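PDB 4ZOY: Sqt1 from Chaetomium thermophilum, which probably serves as a dedicated WD40-repeat chaperone that captures a newly made ribosomal protein during translation, as part of ribosome biogenesis. Local coordinates for residues Thr230-Gly233 with Val237-Thr240; Leu204-Ser209 with Leu214-Val219; Pro25-Ile30 with Val119-Asn124; Gly459-Glu464 with Arg468-Gly473. All coordinates share one frame; numbering follows the deposited sequence.

Contact 1 (Thr230-Gly233 with Val237-Thr240)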
loop_
_atom_site.group_PDB
_atom_site.type_symbol
_atom_site.label_atom_id
_atom_site.label_comp_id
_atom_site.label_asym_id
_atom_site.label_seq_id
_atom_site.Cartn_x
_atom_site.Cartn_y
_atom_site.Cartn_z
ATOM N N THR A 230 -25.359 7.627 2.032
ATOM C CA THR A 230 -25.632 9.054 1.927
ATOM C C THR A 230 -26.590 9.342 0.787
ATOM O O THR A 230 -27.026 8.426 0.084
ATOM C CB THR A 230 -24.338 9.867 1.695
ATOM O OG1 THR A 230 -23.852 9.623 0.371
ATOM C CG2 THR A 230 -23.269 9.492 2.711
ATOM N N ASP A 231 -26.885 10.626 0.594
ATOM C CA ASP A 231 -27.798 11.077 -0.452
ATOM C C ASP A 231 -27.376 10.655 -1.857
ATOM O O ASP A 231 -28.218 10.544 -2.744
ATOM C CB ASP A 231 -27.940 12.606 -0.414
ATOM C CG ASP A 231 -28.631 13.100 0.840
ATOM O OD1 ASP A 231 -29.670 12.517 1.219
ATOM O OD2 ASP A 231 -28.139 14.077 1.443
ATOM N N ASN A 232 -26.082 10.426 -2.078
ATOM C CA ASN A 232 -25.631 10.088 -3.427
ATOM C C ASN A 232 -25.858 8.610 -3.742
ATOM O O ASN A 232 -25.666 8.165 -4.874
ATOM C CB ASN A 232 -24.159 10.484 -3.637
ATOM C CG ASN A 232 -23.185 9.737 -2.726
ATOM O OD1 ASN A 232 -23.339 8.546 -2.453
ATOM N ND2 ASN A 232 -22.162 10.447 -2.267
ATOM N N GLY A 233 -26.276 7.857 -2.734
ATOM C CA GLY A 233 -26.658 6.470 -2.919
ATOM C C GLY A 233 -25.480 5.520 -3.020
ATOM O O GLY A 233 -25.643 4.304 -2.954
ATOM N N VAL A 237 -19.880 7.418 3.646
ATOM C CA VAL A 237 -19.262 8.676 4.074
ATOM C C VAL A 237 -18.807 9.428 2.835
ATOM O O VAL A 237 -18.178 8.845 1.947
ATOM C CB VAL A 237 -18.031 8.459 4.998
ATOM C CG1 VAL A 237 -17.266 9.776 5.208
ATOM C CG2 VAL A 237 -18.437 7.864 6.317
ATOM N N SER A 238 -19.139 10.713 2.761
ATOM C CA SER A 238 -18.625 11.602 1.731
ATOM C C SER A 238 -18.282 12.930 2.391
ATOM O O SER A 238 -19.166 13.609 2.923
ATOM C CB SER A 238 -19.643 11.810 0.602
ATOM O OG SER A 238 -19.707 10.683 -0.260
ATOM N N LEU A 239 -17.001 13.287 2.380
ATOM C CA LEU A 239 -16.541 14.545 2.959
ATOM C C LEU A 239 -15.679 15.279 1.948
ATOM O O LEU A 239 -14.841 14.674 1.268
ATOM C CB LEU A 239 -15.766 14.295 4.252
ATOM C CG LEU A 239 -16.618 13.770 5.407
ATOM C CD1 LEU A 239 -15.737 13.206 6.502
ATOM C CD2 LEU A 239 -17.498 14.895 5.954
ATOM N N THR A 240 -15.894 16.585 1.831
ATOM C CA THR A 240 -15.198 17.367 0.826
ATOM C C THR A 240 -14.634 18.654 1.394
ATOM O O THR A 240 -14.700 18.900 2.603
ATOM C CB THR A 240 -16.115 17.742 -0.357
ATOM O OG1 THR A 240 -17.067 18.722 0.080
ATOM C CG2 THR A 240 -16.845 16.520 -0.906
#

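Contact 2 (Leu204-Ser209 with Leu214-Val219)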
loop_
_atom_site.group_PDB
_atom_site.type_symbol
_atom_site.label_atom_id
_atom_site.label_comp_id
_atom_site.label_asym_id
_atom_site.label_seq_id
_atom_site.Cartn_x
_atom_site.Cartn_y
_atom_site.Cartn_z
ATOM N N LEU A 204 -16.499 -2.071 2.450
ATOM C CA LEU A 204 -16.341 -0.646 2.221
ATOM C C LEU A 204 -14.988 -0.364 1.586
ATOM O O LEU A 204 -13.997 -1.029 1.901
ATOM C CB LEU A 204 -16.461 0.132 3.543
ATOM C CG LEU A 204 -17.820 0.004 4.225
ATOM C CD1 LEU A 204 -17.793 0.752 5.558
ATOM C CD2 LEU A 204 -18.899 0.545 3.303
ATOM N N LEU A 205 -14.952 0.630 0.714
ATOM C CA LEU A 205 -13.717 1.053 0.067
ATOM C C LEU A 205 -13.560 2.550 0.270
ATOM O O LEU A 205 -14.369 3.335 -0.220
ATOM C CB LEU A 205 -13.743 0.703 -1.427
ATOM C CG LEU A 205 -12.582 1.206 -2.274
ATOM C CD1 LEU A 205 -11.257 0.581 -1.827
ATOM C CD2 LEU A 205 -12.861 0.909 -3.735
ATOM N N ALA A 206 -12.523 2.943 1.011
ATOM C CA ALA A 206 -12.259 4.350 1.282
ATOM C C ALA A 206 -11.187 4.882 0.357
ATOM O O ALA A 206 -10.102 4.313 0.284
ATOM C CB ALA A 206 -11.840 4.533 2.731
ATOM N N THR A 207 -11.495 5.957 -0.356
ATOM C CA THR A 207 -10.517 6.569 -1.253
ATOM C C THR A 207 -10.424 8.068 -1.027
ATOM O O THR A 207 -11.376 8.721 -0.574
ATOM C CB THR A 207 -10.828 6.282 -2.735
ATOM O OG1 THR A 207 -12.035 6.953 -3.127
ATOM C CG2 THR A 207 -10.977 4.776 -2.968
ATOM N N VAL A 208 -9.249 8.602 -1.324
ATOM C CA VAL A 208 -8.969 10.018 -1.106
ATOM C C VAL A 208 -8.371 10.642 -2.350
ATOM O O VAL A 208 -7.909 9.939 -3.246
ATOM C CB VAL A 208 -8.015 10.230 0.079
ATOM C CG1 VAL A 208 -8.692 9.813 1.368
ATOM C CG2 VAL A 208 -6.700 9.467 -0.128
ATOM N N SER A 209 -8.375 11.974 -2.384
ATOM C CA SER A 209 -8.013 12.716 -3.583
ATOM C C SER A 209 -7.219 13.975 -3.272
ATOM O O SER A 209 -7.345 14.552 -2.186
ATOM C CB SER A 209 -9.285 13.084 -4.365
ATOM O OG SER A 209 -9.027 13.953 -5.456
ATOM N N LEU A 214 -12.846 12.729 0.591
ATOM C CA LEU A 214 -12.866 11.336 1.028
ATOM C C LEU A 214 -14.220 10.748 0.686
ATOM O O LEU A 214 -15.236 11.324 1.048
ATOM C CB LEU A 214 -12.637 11.224 2.539
ATOM C CG LEU A 214 -13.087 9.952 3.265
ATOM C CD1 LEU A 214 -12.163 8.769 2.930
ATOM C CD2 LEU A 214 -13.137 10.140 4.775
ATOM N N HIS A 215 -14.240 9.614 -0.004
ATOM C CA HIS A 215 -15.478 8.882 -0.237
ATOM C C HIS A 215 -15.284 7.445 0.195
ATOM O O HIS A 215 -14.241 6.840 -0.077
ATOM C CB HIS A 215 -15.913 8.959 -1.696
ATOM C CG HIS A 215 -16.220 10.351 -2.136
ATOM N ND1 HIS A 215 -17.365 11.013 -1.738
ATOM C CD2 HIS A 215 -15.517 11.226 -2.892
ATOM C CE1 HIS A 215 -17.361 12.228 -2.251
ATOM N NE2 HIS A 215 -16.252 12.387 -2.951
ATOM N N VAL A 216 -16.282 6.900 0.881
ATOM C CA VAL A 216 -16.217 5.523 1.322
ATOM C C VAL A 216 -17.378 4.771 0.677
ATOM O O VAL A 216 -18.533 4.950 1.060
ATOM C CB VAL A 216 -16.269 5.412 2.853
ATOM C CG1 VAL A 216 -16.111 3.962 3.265
ATOM C CG2 VAL A 216 -15.157 6.269 3.488
ATOM N N TYR A 217 -17.051 3.937 -0.312
ATOM C CA TYR A 217 -18.066 3.336 -1.177
ATOM C C TYR A 217 -18.651 2.068 -0.615
ATOM O O TYR A 217 -17.942 1.207 -0.094
ATOM C CB TYR A 217 -17.492 3.034 -2.565
ATOM C CG TYR A 217 -16.686 4.168 -3.140
ATOM C CD1 TYR A 217 -17.299 5.285 -3.699
ATOM C CD2 TYR A 217 -15.303 4.119 -3.109
ATOM C CE1 TYR A 217 -16.537 6.328 -4.212
ATOM C CE2 TYR A 217 -14.542 5.144 -3.612
ATOM C CZ TYR A 217 -15.159 6.244 -4.163
ATOM O OH TYR A 217 -14.378 7.260 -4.652
ATOM N N ASP A 218 -19.969 1.959 -0.752
ATOM C CA ASP A 218 -20.722 0.749 -0.435
ATOM C C ASP A 218 -20.639 -0.242 -1.596
ATOM O O ASP A 218 -21.590 -0.382 -2.372
ATOM C CB ASP A 218 -22.181 1.115 -0.147
ATOM C CG ASP A 218 -23.039 -0.084 0.212
ATOM O OD1 ASP A 218 -22.539 -1.020 0.858
ATOM O OD2 ASP A 218 -24.241 -0.059 -0.143
ATOM N N VAL A 219 -19.501 -0.920 -1.713
ATOM C CA VAL A 219 -19.154 -1.585 -2.968
ATOM C C VAL A 219 -20.131 -2.705 -3.346
ATOM O O VAL A 219 -20.443 -2.894 -4.532
ATOM C CB VAL A 219 -17.722 -2.141 -2.895
ATOM C CG1 VAL A 219 -17.414 -3.027 -4.096
ATOM C CG2 VAL A 219 -16.736 -0.974 -2.832
#

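Contact 3 (Pro25-Ile30 with Val119-Asn124)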
loop_
_atom_site.group_PDB
_atom_site.type_symbol
_atom_site.label_atom_id
_atom_site.label_comp_id
_atom_site.label_asym_id
_atom_site.label_seq_id
_atom_site.Cartn_x
_atom_site.Cartn_y
_atom_site.Cartn_z
ATOM N N PRO A 25 -0.047 -14.039 -1.911
ATOM C CA PRO A 25 -0.538 -14.138 -0.525
ATOM C C PRO A 25 -0.282 -15.487 0.145
ATOM O O PRO A 25 -0.306 -15.551 1.374
ATOM C CB PRO A 25 -2.049 -13.893 -0.670
ATOM C CG PRO A 25 -2.367 -14.262 -2.065
ATOM C CD PRO A 25 -1.146 -13.839 -2.866
ATOM N N LEU A 26 -0.044 -16.529 -0.641
ATOM C CA LEU A 26 0.226 -17.855 -0.085
ATOM C C LEU A 26 1.708 -18.211 -0.124
ATOM O O LEU A 26 2.196 -18.962 0.721
ATOM C CB LEU A 26 -0.558 -18.923 -0.841
ATOM C CG LEU A 26 -2.069 -18.756 -0.925
ATOM C CD1 LEU A 26 -2.674 -19.943 -1.655
ATOM C CD2 LEU A 26 -2.680 -18.589 0.458
ATOM N N TYR A 27 2.415 -17.673 -1.113
ATOM C CA TYR A 27 3.806 -18.044 -1.351
ATOM C C TYR A 27 4.675 -16.790 -1.365
ATOM O O TYR A 27 4.834 -16.147 -2.409
ATOM C CB TYR A 27 3.926 -18.814 -2.667
ATOM C CG TYR A 27 2.901 -19.918 -2.779
ATOM C CD1 TYR A 27 2.931 -21.002 -1.913
ATOM C CD2 TYR A 27 1.904 -19.876 -3.744
ATOM C CE1 TYR A 27 1.993 -22.015 -1.999
ATOM C CE2 TYR A 27 0.960 -20.886 -3.838
ATOM C CZ TYR A 27 1.015 -21.952 -2.964
ATOM O OH TYR A 27 0.081 -22.958 -3.054
ATOM N N PRO A 28 5.238 -16.434 -0.204
ATOM C CA PRO A 28 5.940 -15.152 -0.042
ATOM C C PRO A 28 7.173 -15.047 -0.938
ATOM O O PRO A 28 7.663 -13.944 -1.190
ATOM C CB PRO A 28 6.345 -15.147 1.437
ATOM C CG PRO A 28 5.544 -16.230 2.083
ATOM C CD PRO A 28 5.239 -17.232 1.034
ATOM N N ASN A 29 7.668 -16.178 -1.425
ATOM C CA ASN A 29 8.822 -16.165 -2.316
ATOM C C ASN A 29 8.491 -15.665 -3.723
ATOM O O ASN A 29 9.381 -15.338 -4.501
ATOM C CB ASN A 29 9.432 -17.566 -2.403
ATOM C CG ASN A 29 8.444 -18.595 -2.905
ATOM O OD1 ASN A 29 7.389 -18.802 -2.301
ATOM N ND2 ASN A 29 8.766 -19.231 -4.030
ATOM N N ILE A 30 7.208 -15.613 -4.058
ATOM C CA ILE A 30 6.799 -15.164 -5.375
ATOM C C ILE A 30 6.446 -13.688 -5.308
ATOM O O ILE A 30 5.475 -13.297 -4.662
ATOM C CB ILE A 30 5.612 -15.979 -5.910
ATOM C CG1 ILE A 30 5.992 -17.460 -5.982
ATOM C CG2 ILE A 30 5.169 -15.458 -7.273
ATOM C CD1 ILE A 30 4.906 -18.341 -6.546
ATOM N N VAL A 119 -2.542 -17.028 -12.687
ATOM C CA VAL A 119 -1.371 -17.560 -12.009
ATOM C C VAL A 119 -1.598 -19.000 -11.578
ATOM O O VAL A 119 -2.640 -19.324 -11.013
ATOM C CB VAL A 119 -1.011 -16.724 -10.763
ATOM C CG1 VAL A 119 0.266 -17.247 -10.112
ATOM C CG2 VAL A 119 -0.869 -15.253 -11.127
ATOM N N SER A 120 -0.621 -19.861 -11.852
ATOM C CA SER A 120 -0.648 -21.237 -11.371
ATOM C C SER A 120 0.639 -21.563 -10.632
ATOM O O SER A 120 1.730 -21.322 -11.142
ATOM C CB SER A 120 -0.852 -22.217 -12.528
ATOM O OG SER A 120 -2.192 -22.196 -12.980
ATOM N N VAL A 121 0.505 -22.111 -9.429
ATOM C CA VAL A 121 1.656 -22.404 -8.579
ATOM C C VAL A 121 1.603 -23.860 -8.094
ATOM O O VAL A 121 1.101 -24.141 -7.004
ATOM C CB VAL A 121 1.723 -21.436 -7.384
ATOM C CG1 VAL A 121 2.952 -21.716 -6.530
ATOM C CG2 VAL A 121 1.747 -19.997 -7.870
ATOM N N PRO A 122 2.128 -24.785 -8.921
ATOM C CA PRO A 122 2.138 -26.240 -8.734
ATOM C C PRO A 122 3.050 -26.633 -7.592
ATOM O O PRO A 122 4.245 -26.508 -7.740
ATOM C CB PRO A 122 2.706 -26.765 -10.049
ATOM C CG PRO A 122 2.464 -25.663 -11.038
ATOM C CD PRO A 122 2.679 -24.411 -10.233
ATOM N N GLN A 123 2.511 -27.166 -6.499
ATOM C CA GLN A 123 3.338 -27.724 -5.412
ATOM C C GLN A 123 4.193 -28.898 -5.902
ATOM O O GLN A 123 5.188 -29.262 -5.268
ATOM C CB GLN A 123 2.481 -28.188 -4.201
ATOM C CG GLN A 123 1.934 -27.079 -3.329
ATOM C CD GLN A 123 2.619 -25.744 -3.592
ATOM O OE1 GLN A 123 2.195 -24.941 -4.442
ATOM N NE2 GLN A 123 3.662 -25.481 -2.823
ATOM N N ASN A 124 3.823 -29.463 -7.046
ATOM C CA ASN A 124 4.569 -30.569 -7.641
ATOM C C ASN A 124 5.782 -30.134 -8.462
ATOM O O ASN A 124 6.921 -30.258 -8.012
ATOM C CB ASN A 124 3.647 -31.406 -8.529
ATOM C CG ASN A 124 2.648 -32.231 -7.733
ATOM O OD1 ASN A 124 2.879 -32.566 -6.565
ATOM N ND2 ASN A 124 1.536 -32.576 -8.370
#

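Contact 4 (Gly459-Glu464 with Arg468-Gly473)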
loop_
_atom_site.group_PDB
_atom_site.type_symbol
_atom_site.label_atom_id
_atom_site.label_comp_id
_atom_site.label_asym_id
_atom_site.label_seq_id
_atom_site.Cartn_x
_atom_site.Cartn_y
_atom_site.Cartn_z
ATOM N N GLY A 459 9.144 1.261 -2.347
ATOM C CA GLY A 459 8.172 0.312 -1.837
ATOM C C GLY A 459 8.856 -0.921 -1.305
ATOM O O GLY A 459 10.074 -1.100 -1.479
ATOM N N PHE A 460 8.084 -1.768 -0.633
ATOM C CA PHE A 460 8.574 -3.052 -0.174
ATOM C C PHE A 460 7.418 -3.993 0.137
ATOM O O PHE A 460 6.276 -3.566 0.327
ATOM C CB PHE A 460 9.479 -2.911 1.068
ATOM C CG PHE A 460 8.773 -2.396 2.291
ATOM C CD1 PHE A 460 8.138 -3.276 3.155
ATOM C CD2 PHE A 460 8.759 -1.045 2.582
ATOM C CE1 PHE A 460 7.471 -2.814 4.283
ATOM C CE2 PHE A 460 8.105 -0.571 3.706
ATOM C CZ PHE A 460 7.460 -1.464 4.557
ATOM N N VAL A 461 7.734 -5.278 0.158
ATOM C CA VAL A 461 6.877 -6.275 0.788
ATOM C C VAL A 461 7.698 -7.040 1.816
ATOM O O VAL A 461 8.927 -7.088 1.732
ATOM C CB VAL A 461 6.274 -7.254 -0.235
ATOM C CG1 VAL A 461 5.318 -6.531 -1.189
ATOM C CG2 VAL A 461 7.380 -7.977 -1.022
ATOM N N GLN A 462 7.030 -7.649 2.791
ATOM C CA GLN A 462 7.748 -8.312 3.873
ATOM C C GLN A 462 7.069 -9.595 4.336
ATOM O O GLN A 462 7.404 -10.119 5.401
ATOM C CB GLN A 462 7.918 -7.366 5.063
ATOM C CG GLN A 462 6.599 -6.878 5.683
ATOM C CD GLN A 462 6.810 -5.913 6.832
ATOM O OE1 GLN A 462 7.864 -5.907 7.479
ATOM N NE2 GLN A 462 5.809 -5.078 7.093
ATOM N N GLY A 463 6.131 -10.099 3.548
ATOM C CA GLY A 463 5.478 -11.361 3.876
ATOM C C GLY A 463 4.671 -11.281 5.153
ATOM O O GLY A 463 4.386 -10.206 5.642
ATOM N N GLU A 464 4.317 -12.432 5.705
ATOM C CA GLU A 464 3.549 -12.461 6.944
ATOM C C GLU A 464 4.411 -12.203 8.175
ATOM O O GLU A 464 3.965 -11.570 9.131
ATOM C CB GLU A 464 2.841 -13.809 7.091
ATOM C CG GLU A 464 1.679 -14.005 6.133
ATOM C CD GLU A 464 0.482 -13.159 6.500
ATOM O OE1 GLU A 464 0.333 -12.830 7.695
ATOM O OE2 GLU A 464 -0.302 -12.813 5.591
ATOM N N ARG A 468 11.705 -11.716 5.599
ATOM C CA ARG A 468 12.320 -11.416 4.318
ATOM C C ARG A 468 11.639 -10.209 3.718
ATOM O O ARG A 468 10.420 -10.191 3.545
ATOM C CB ARG A 468 12.233 -12.608 3.367
ATOM C CG ARG A 468 13.252 -13.678 3.691
ATOM C CD ARG A 468 13.807 -14.326 2.440
ATOM N NE ARG A 468 15.031 -15.067 2.732
ATOM C CZ ARG A 468 15.664 -15.841 1.855
ATOM N NH1 ARG A 468 15.186 -15.981 0.625
ATOM N NH2 ARG A 468 16.775 -16.474 2.209
ATOM N N ILE A 469 12.440 -9.194 3.422
ATOM C CA ILE A 469 11.944 -7.933 2.873
ATOM C C ILE A 469 12.454 -7.787 1.455
ATOM O O ILE A 469 13.647 -7.950 1.205
ATOM C CB ILE A 469 12.394 -6.731 3.727
ATOM C CG1 ILE A 469 11.924 -6.904 5.178
ATOM C CG2 ILE A 469 11.913 -5.410 3.133
ATOM C CD1 ILE A 469 12.460 -5.853 6.125
ATOM N N VAL A 470 11.550 -7.531 0.517
ATOM C CA VAL A 470 11.949 -7.246 -0.857
ATOM C C VAL A 470 11.571 -5.819 -1.175
ATOM O O VAL A 470 10.444 -5.397 -0.928
ATOM C CB VAL A 470 11.299 -8.208 -1.865
ATOM C CG1 VAL A 470 11.884 -7.979 -3.264
ATOM C CG2 VAL A 470 11.513 -9.661 -1.425
ATOM N N THR A 471 12.533 -5.073 -1.707
ATOM C CA THR A 471 12.388 -3.637 -1.940
ATOM C C THR A 471 12.388 -3.281 -3.414
ATOM O O THR A 471 12.912 -4.025 -4.248
ATOM C CB THR A 471 13.514 -2.851 -1.288
ATOM O OG1 THR A 471 14.766 -3.293 -1.843
ATOM C CG2 THR A 471 13.519 -3.053 0.221
ATOM N N VAL A 472 11.816 -2.126 -3.728
ATOM C CA VAL A 472 11.920 -1.571 -5.074
ATOM C C VAL A 472 12.436 -0.141 -4.953
ATOM O O VAL A 472 12.001 0.640 -4.093
ATOM C CB VAL A 472 10.573 -1.625 -5.847
ATOM C CG1 VAL A 472 10.188 -3.064 -6.143
ATOM C CG2 VAL A 472 9.445 -0.901 -5.089
ATOM N N GLY A 473 13.418 0.193 -5.788
ATOM C CA GLY A 473 14.065 1.490 -5.679
ATOM C C GLY A 473 13.980 2.396 -6.901
ATOM O O GLY A 473 13.827 1.945 -8.043
HETATM O O HOH W 1 8.828 -12.675 5.450
#

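Contact 1 (Thr230-Gly233 with Val237-Thr240)
Val237 meets the turn through its backbone: the methyl CG2 of Thr230 comes to 4.1 Å from Val237 N, while the isopropyl group of Val237 leads off in the other direction, onto Val276 of the adjoining blade. The methyl is put there by a Thr230 rotamer (chi1 71°) that sets OG1 between the backbone N and the carbonyl carbon and CG2 anti to that carbon. At Ser238 the contact becomes polar. Its side chain faces the turn, with OG 3.2 Å from Asn232 ND2 and 4.3 Å from Thr230 OG1. Ser238 OG finds its clear partners in Thr235 OG1 and His215 ND1, and Thr235 OG1 also bonds Thr230 OG1, so one threonine hydroxyl links the two segments. Strand 235-239, to which Val237 and Ser238 belong, is the outermost of the four strands of a WD40 propeller blade, and residues 230-233 form part of the loop that leads into it. That loop is shaped by a type I beta turn closed by Gly233 N to Thr230 O at 3.0 Å, and Thr230 OG1 adds a weak ST-turn bond from Asn232 N at 3.4 Å. Asn232 stands with CG between its own N and carbonyl carbon (chi1 63°); its OD1 accepts from the backbone N of both Gln234 and Thr235, which fixes the amide beside Ser238. Past Ser238 the strand turns from the loop, Leu239 pairing by its backbone with Leu214.

Contact 2 (Leu204-Ser209 with Leu214-Val219)
The hairpin of the two middle strands of a WD40 blade, 204-209 and 214-218, carries a side-chain bond across it, Tyr217 OH to Thr207 OG1 at 2.8 Å. Thr207 OG1 also bonds His189 NE2, so the three residues probably correspond to the Trp-Ser/Thr-His relay of canonical WD repeats, with tyrosine in the tryptophan position. With CG anti to its carbonyl carbon (chi1 -46°), the Tyr217 ring swings back over the hairpin, Thr207 CG2 lying in plane at its edge and Leu205 CG 4.1 Å from Tyr217 CD2. Were Tyr217 a phenylalanine, Thr207 OG1 would probably lose one of the two partners that fix it. Underneath, Tyr217 N reaches Leu205 O at 2.8 Å, tilted 30° from the carbonyl plane, whereas Thr207 N meets His215 O at 2.9 Å almost head-on. On the face of Ala206 the contacts are apolar: Val216 touches Leu204 CB through CG1 and Ala206 CB through CG2 (3.8 Å), and Leu214 CD1 meets Val208 CG1. Strands 193-198 and 235-239 flank the hairpin; Ala206, Val208 and Leu214 pack on strand 263-268 of the next blade, and Leu205, Thr207 and Tyr217 on strand 166-171 of the preceding one.

Contact 3 (Pro25-Ile30 with Val119-Asn124)
Tyr27 brings most of the first segment's surface to this contact, its ring meeting Val121 obliquely through CD2 and CE2. Both ring atoms share the methyl CG1 of Val121, with CE2 to CG1 at 3.5 Å, and the two side chains slide past each other in opposite directions. CG of Tyr27 lies anti to its carbonyl carbon (chi1 -48°), which sends the ring out toward the residues that follow strand 114-120; Leu26 CB sits over the centre of one ring face, 3.8 Å above it. The hydroxyl end reaches the amide of Gln123, whose plane is within 5° of the ring's. An alanine in place of Tyr27 is likely to open a gap beside Val121 CG1 and strip that methyl of cover. The backbone then makes a type I beta turn with Pro28 and Asn29 at its corners, closed by Ile30 N to Tyr27 O at 2.9 Å; Asn29 ND2 bonds Asp51 OD1. The turn brings Ile30 alongside Tyr27, and its CD1 meets Val121 CG2 tip to tip at 3.8 Å. Val121 CG1 lies nearest the ring and CG2 nearest the isoleucine, each close to both. Pairing of this kind is a blade-to-blade contact of a beta-propeller: the loop joining the first two strands of one blade, 18-23 and 30-36, packs on the end of the third strand of the following blade, where it runs into the loop before its outermost strand.

Contact 4 (Gly459-Glu464 with Arg468-Gly473)
Val470 O receives two groups of the opposite strand: the N-H of Val461 at 2.9 Å, in the carbonyl plane with a C=O...N angle of 160°, and the CA of Phe460, whose C-H contact brings CA to 3.1 Å. The two strands form a beta hairpin, the first and second strands of the propeller blade that strand 9-11, from the start of the chain, completes at its outer edge. Val470 N returns a bond to Val461 O at 2.9 Å, and one hydrogen-bonded pair along Val472 N meets Gly459 O at 3.0 Å, the donor standing 44° out of the carbonyl plane; the reverse bond, from Gly459 N, is weak. Val472 CG2 packs closely against the backbone of Gly459, 3.5 Å from Gly459 N. Val461 and Val470 point the same way, side by side, on the face shared with Val472, which packs on strand 18-23. On the other face Phe460 CB touches Ile469 CG2 at 4.1 Å. Phe460 CG takes the position between N and carbonyl carbon (chi1 65°), and the ring leads off from the hairpin, with Gln462 NE2 in plane at its edge and a cation-pi contact from Lys378. Gln462 NE2 bonds Glu380 OE2 and its OE1 bonds Thr396 OG1, while Thr471 OG1 bonds His448. Beyond the last strand pair, a water bridges the widening hairpin, donating to Gln462 O at 2.9 Å and accepting from Arg468 N at 3.0 Å.

In the fold
Contacts 2 and 4 are buried hairpins of the propeller, on opposite sides of the chain's centre, each held by backbone bonds between strands of one blade; contact 2 joins the two middle strands, contact 4 the innermost pair. Contacts 1 and 3 lie farther out and are only partly buried. Contact 1 shares a sheet with contact 2, the two meeting between neighbouring strands 235-239 and 214-218, but it sets a loop against a strand through polar groups linked by the hydroxyl of Thr235. Contact 3 alone brings distant parts of the sequence together, largely by apolar packing; its nearest atoms lie about 5 Å from contact 4.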